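PDB 6HFM: Hsp70/Hsp90 co-chaperone CNS1 from Saccharomyces cerevisiae, which acts as a co-chaperone that binds Hsp90 and Hsp70 and stimulates the ATPase activity of the Hsp70 SSA1, the present chain being its C-terminal wheel domain. Local coordinates for residues I53-P56 with F61-V64; F104-A109 with S154-Q159. All coordinates share one frame; numbering follows the deposited sequence.

Contact 1 (I53-P56 with F61-V64)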
loop_
_atom_site.group_PDB
_atom_site.type_symbol
_atom_site.label_atom_id
_atom_site.label_comp_id
_atom_site.label_asym_id
_atom_site.label_seq_id
_atom_site.Cartn_x
_atom_site.Cartn_y
_atom_site.Cartn_z
ATOM N N ILE A 53 -5.281 0.132 3.705
ATOM C CA ILE A 53 -6.110 -0.025 2.511
ATOM C C ILE A 53 -7.205 1.031 2.588
ATOM O O ILE A 53 -8.095 0.943 3.428
ATOM C CB ILE A 53 -6.694 -1.455 2.384
ATOM C CG1 ILE A 53 -5.558 -2.498 2.392
ATOM C CG2 ILE A 53 -7.512 -1.601 1.107
ATOM C CD1 ILE A 53 -5.356 -3.166 3.729
ATOM N N MET A 54 -7.115 2.030 1.715
ATOM C CA MET A 54 -8.010 3.185 1.727
ATOM C C MET A 54 -9.157 2.967 0.745
ATOM O O MET A 54 -8.938 2.505 -0.375
ATOM C CB MET A 54 -7.257 4.460 1.323
ATOM C CG MET A 54 -5.906 4.674 1.996
ATOM S SD MET A 54 -5.968 4.636 3.795
ATOM C CE MET A 54 -6.993 6.064 4.134
ATOM N N TYR A 55 -10.373 3.309 1.172
ATOM C CA TYR A 55 -11.552 3.327 0.303
ATOM C C TYR A 55 -12.066 4.769 0.283
ATOM O O TYR A 55 -13.036 5.094 0.976
ATOM C CB TYR A 55 -12.626 2.363 0.825
ATOM C CG TYR A 55 -12.129 0.966 1.124
ATOM C CD1 TYR A 55 -11.958 0.027 0.104
ATOM C CD2 TYR A 55 -11.834 0.575 2.430
ATOM C CE1 TYR A 55 -11.510 -1.257 0.376
ATOM C CE2 TYR A 55 -11.391 -0.706 2.710
ATOM C CZ TYR A 55 -11.223 -1.618 1.681
ATOM O OH TYR A 55 -10.771 -2.889 1.953
ATOM N N PRO A 56 -11.408 5.651 -0.498
ATOM C CA PRO A 56 -11.713 7.091 -0.409
ATOM C C PRO A 56 -13.150 7.478 -0.778
ATOM O O PRO A 56 -13.695 8.417 -0.183
ATOM C CB PRO A 56 -10.694 7.737 -1.363
ATOM C CG PRO A 56 -10.206 6.630 -2.239
ATOM C CD PRO A 56 -10.284 5.385 -1.414
ATOM N N PHE A 61 -11.331 2.881 5.745
ATOM C CA PHE A 61 -10.068 2.199 5.479
ATOM C C PHE A 61 -9.924 0.947 6.336
ATOM O O PHE A 61 -10.575 0.816 7.378
ATOM C CB PHE A 61 -8.857 3.149 5.637
ATOM C CG PHE A 61 -8.481 3.467 7.062
ATOM C CD1 PHE A 61 -7.368 2.869 7.654
ATOM C CD2 PHE A 61 -9.209 4.396 7.800
ATOM C CE1 PHE A 61 -7.004 3.171 8.962
ATOM C CE2 PHE A 61 -8.849 4.702 9.110
ATOM C CZ PHE A 61 -7.746 4.092 9.690
ATOM N N ASP A 62 -9.091 0.024 5.862
ATOM C CA ASP A 62 -8.730 -1.182 6.600
ATOM C C ASP A 62 -7.253 -1.130 6.955
ATOM O O ASP A 62 -6.465 -0.444 6.297
ATOM C CB ASP A 62 -8.966 -2.441 5.759
ATOM C CG ASP A 62 -10.429 -2.733 5.493
ATOM O OD1 ASP A 62 -11.313 -2.261 6.230
ATOM O OD2 ASP A 62 -10.692 -3.471 4.519
ATOM N N PHE A 63 -6.895 -1.870 7.997
ATOM C CA PHE A 63 -5.512 -2.061 8.403
ATOM C C PHE A 63 -5.218 -3.556 8.477
ATOM O O PHE A 63 -5.942 -4.301 9.138
ATOM C CB PHE A 63 -5.261 -1.412 9.761
ATOM C CG PHE A 63 -3.883 -1.664 10.307
ATOM C CD1 PHE A 63 -2.779 -1.060 9.725
ATOM C CD2 PHE A 63 -3.686 -2.518 11.394
ATOM C CE1 PHE A 63 -1.503 -1.291 10.216
ATOM C CE2 PHE A 63 -2.411 -2.746 11.892
ATOM C CZ PHE A 63 -1.320 -2.134 11.299
ATOM N N VAL A 64 -4.158 -3.983 7.793
ATOM C CA VAL A 64 -3.699 -5.370 7.828
ATOM C C VAL A 64 -2.284 -5.339 8.394
ATOM O O VAL A 64 -1.391 -4.745 7.795
ATOM C CB VAL A 64 -3.736 -6.004 6.420
ATOM C CG1 VAL A 64 -3.228 -7.439 6.445
ATOM C CG2 VAL A 64 -5.156 -5.968 5.867
#
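A short side-chain hydrogen bond spans two antiparallel strands diagonally, from Y55 to D62, which is itself the backbone partner of I53. The Y55 hydroxyl OH gives its proton to D62 OD2 at 2.6 Å, approaching from above the carboxylate, 49° out of its plane. The carboxylate stands at the edge of the phenol ring, the two planes 75° apart. Y55 CG lies anti to its own carbonyl carbon (chi1 -50°), which swings the ring back along the strand until CE2 and OH reach the aspartate. R87 forms a salt bridge with the same OD2, so the oxygen is held by two partners, the Y55 hydroxyl and R87, and the nearby positive charge probably favours the ionised carboxylate.

In the backbone, I53 and D62 form a hydrogen-bonded pair: I53 N to D62 O is 2.9 Å, and D62 N returns to I53 O at 2.8 Å. Further along, the I53 methyl CD1 meets V64 CG2 at 3.5 Å. On the other face, M54 and F61 are a non-hydrogen-bonded pair whose side chains run alongside each other. M54 SD lies 3.7 Å from F61 CB and makes an oblique Met-aromatic contact with the ring. These pairs belong to the beta hairpin of strands 47-55 and 60-68, whose D62 face is covered by helix 73-82 in the wheel domain.

Contact 2 (F104-A109 with S154-Q159)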
loop_
_atom_site.group_PDB
_atom_site.type_symbol
_atom_site.label_atom_id
_atom_site.label_comp_id
_atom_site.label_asym_id
_atom_site.label_seq_id
_atom_site.Cartn_x
_atom_site.Cartn_y
_atom_site.Cartn_z
ATOM N N PHE A 104 -4.878 1.655 -6.775
ATOM C CA PHE A 104 -3.930 2.735 -7.025
ATOM C C PHE A 104 -2.937 2.869 -5.876
ATOM O O PHE A 104 -3.249 2.558 -4.726
ATOM C CB PHE A 104 -4.658 4.061 -7.267
ATOM C CG PHE A 104 -5.574 4.031 -8.453
ATOM C CD1 PHE A 104 -5.092 4.297 -9.725
ATOM C CD2 PHE A 104 -6.915 3.701 -8.302
ATOM C CE1 PHE A 104 -5.926 4.248 -10.827
ATOM C CE2 PHE A 104 -7.760 3.655 -9.400
ATOM C CZ PHE A 104 -7.263 3.928 -10.667
ATOM N N MET A 105 -1.723 3.295 -6.216
ATOM C CA MET A 105 -0.686 3.592 -5.238
ATOM C C MET A 105 -0.026 4.915 -5.590
ATOM O O MET A 105 0.076 5.273 -6.766
ATOM C CB MET A 105 0.356 2.472 -5.205
ATOM C CG MET A 105 -0.233 1.138 -4.753
ATOM S SD MET A 105 0.903 -0.267 -4.750
ATOM C CE MET A 105 1.834 0.081 -3.267
ATOM N N GLU A 106 0.408 5.634 -4.558
ATOM C CA GLU A 106 1.079 6.915 -4.728
ATOM C C GLU A 106 2.534 6.691 -5.151
ATOM O O GLU A 106 3.189 5.762 -4.666
ATOM C CB GLU A 106 1.007 7.714 -3.426
ATOM C CG GLU A 106 1.537 9.137 -3.511
ATOM C CD GLU A 106 1.378 9.922 -2.215
ATOM O OE1 GLU A 106 0.490 9.588 -1.392
ATOM O OE2 GLU A 106 2.133 10.900 -2.029
ATOM N N THR A 107 3.037 7.540 -6.048
ATOM C CA THR A 107 4.433 7.465 -6.496
ATOM C C THR A 107 5.295 8.480 -5.745
ATOM O O THR A 107 4.778 9.338 -5.027
ATOM C CB THR A 107 4.554 7.719 -8.014
ATOM O OG1 THR A 107 4.116 9.048 -8.322
ATOM C CG2 THR A 107 3.730 6.720 -8.803
ATOM N N LYS A 108 6.610 8.401 -5.918
ATOM C CA LYS A 108 7.512 9.352 -5.263
ATOM C C LYS A 108 7.210 10.797 -5.686
ATOM O O LYS A 108 7.342 11.713 -4.883
ATOM C CB LYS A 108 8.987 9.014 -5.534
ATOM C CG LYS A 108 9.939 9.761 -4.604
ATOM C CD LYS A 108 11.395 9.397 -4.825
ATOM C CE LYS A 108 12.300 10.283 -3.984
ATOM N NZ LYS A 108 13.739 9.979 -4.211
ATOM N N ALA A 109 6.778 10.985 -6.936
ATOM C CA ALA A 109 6.396 12.310 -7.438
ATOM C C ALA A 109 5.119 12.884 -6.805
ATOM O O ALA A 109 4.849 14.073 -6.947
ATOM C CB ALA A 109 6.244 12.267 -8.953
ATOM N N SER A 154 -9.192 12.671 -11.006
ATOM C CA SER A 154 -9.324 14.102 -11.304
ATOM C C SER A 154 -9.255 14.994 -10.056
ATOM O O SER A 154 -8.732 16.111 -10.125
ATOM C CB SER A 154 -10.631 14.372 -12.055
ATOM O OG SER A 154 -10.702 15.720 -12.473
ATOM N N LYS A 155 -9.779 14.497 -8.932
ATOM C CA LYS A 155 -9.795 15.226 -7.658
ATOM C C LYS A 155 -8.500 15.091 -6.838
ATOM O O LYS A 155 -8.290 15.867 -5.909
ATOM C CB LYS A 155 -10.962 14.751 -6.780
ATOM C CG LYS A 155 -12.347 14.832 -7.400
ATOM C CD LYS A 155 -12.917 16.235 -7.428
ATOM C CE LYS A 155 -14.432 16.186 -7.558
ATOM N NZ LYS A 155 -15.002 17.490 -7.986
ATOM N N TRP A 156 -7.657 14.102 -7.157
ATOM C CA TRP A 156 -6.399 13.872 -6.429
ATOM C C TRP A 156 -5.527 15.125 -6.457
ATOM O O TRP A 156 -5.267 15.679 -7.526
ATOM C CB TRP A 156 -5.637 12.687 -7.040
ATOM C CG TRP A 156 -4.305 12.398 -6.394
ATOM C CD1 TRP A 156 -3.078 12.804 -6.827
ATOM C CD2 TRP A 156 -4.079 11.629 -5.207
ATOM N NE1 TRP A 156 -2.097 12.343 -5.981
ATOM C CE2 TRP A 156 -2.682 11.607 -4.985
ATOM C CE3 TRP A 156 -4.916 10.941 -4.319
ATOM C CZ2 TRP A 156 -2.104 10.935 -3.897
ATOM C CZ3 TRP A 156 -4.338 10.269 -3.236
ATOM C CH2 TRP A 156 -2.946 10.276 -3.040
ATOM N N ASP A 157 -5.091 15.557 -5.274
ATOM C CA ASP A 157 -4.326 16.790 -5.109
ATOM C C ASP A 157 -2.876 16.434 -4.784
ATOM O O ASP A 157 -2.555 16.027 -3.661
ATOM C CB ASP A 157 -4.960 17.630 -3.996
ATOM C CG ASP A 157 -4.399 19.046 -3.913
ATOM O OD1 ASP A 157 -3.221 19.274 -4.252
ATOM O OD2 ASP A 157 -5.134 19.944 -3.458
ATOM N N LYS A 158 -2.012 16.583 -5.782
ATOM C CA LYS A 158 -0.596 16.249 -5.660
ATOM C C LYS A 158 0.094 17.100 -4.594
ATOM O O LYS A 158 0.881 16.578 -3.809
ATOM C CB LYS A 158 0.093 16.413 -7.016
ATOM C CG LYS A 158 1.578 16.094 -7.048
ATOM C CD LYS A 158 2.098 15.971 -8.475
ATOM C CE LYS A 158 1.923 17.259 -9.277
ATOM N NZ LYS A 158 2.401 17.116 -10.676
ATOM N N GLN A 159 -0.204 18.400 -4.569
ATOM C CA GLN A 159 0.340 19.307 -3.546
ATOM C C GLN A 159 -0.045 18.867 -2.125
ATOM O O GLN A 159 0.805 18.840 -1.234
ATOM C CB GLN A 159 -0.117 20.753 -3.806
ATOM C CG GLN A 159 0.551 21.791 -2.911
ATOM C CD GLN A 159 0.171 23.217 -3.268
ATOM O OE1 GLN A 159 1.039 24.065 -3.472
ATOM N NE2 GLN A 159 -1.127 23.489 -3.344
#
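E106 and W156 cross at nearly a right angle, the carboxylate of the glutamate standing at the edge of the indole with its plane turned 73° from that of the ring. The touch is made at the six-membered end of the indole, where W156 CZ2 lies 3.8 Å from E106 OE1 and 4.1 Å from the methylene CG. With CG anti to the backbone N (chi1 -174°) and the rest of the chain extended, E106 carries its acid group past this edge to a cluster of bases: OE1 has salt bridges with K140 and R164, OE2 with R165. W156 reaches back through NE1, which is hydrogen-bonded to the backbone O of G110. Replacing E106 with alanine is likely to leave K140, R164 and R165 without their shared anion and to open a gap where its CG and carboxylate meet W156 CZ2. At the exposed margin, the aliphatic part of K158 touches the last residue of 104-109, CD lying 3.7 Å from A109 O. D157, between W156 and K158, is the N-cap of the next helix, its OD1 accepting from K160 N. The contact thus packs the end of strand 101-106 and its following turn against the joint between helices 146-155 and 158-163, with buried E106 paired to K140 of the sheet and to R164 and R165 beyond helix 158-163.

How the contacts relate
From the N terminus, the chain first closes a local loop at contact 1, where strand 47-55 turns back after four residues into strand 60-68. It then runs through helix 73-82 to strand 101-106, where contact 2 opens; that loop closes only 45 residues later, past strand 139-145, at the end of helix 146-155. The two loops therefore follow in series, neither nesting nor crossing. Their centres lie about 16 Å apart and they do not touch, yet both reach the same mixed sheet. Strand 139-145 links them, pairing parallel with 47-55 and antiparallel with 101-106: contact 1 lies in the hairpin on one side of it, and contact 2 joins the end of strand 101-106, on its other side, to the junction of helices 146-155 and 158-163.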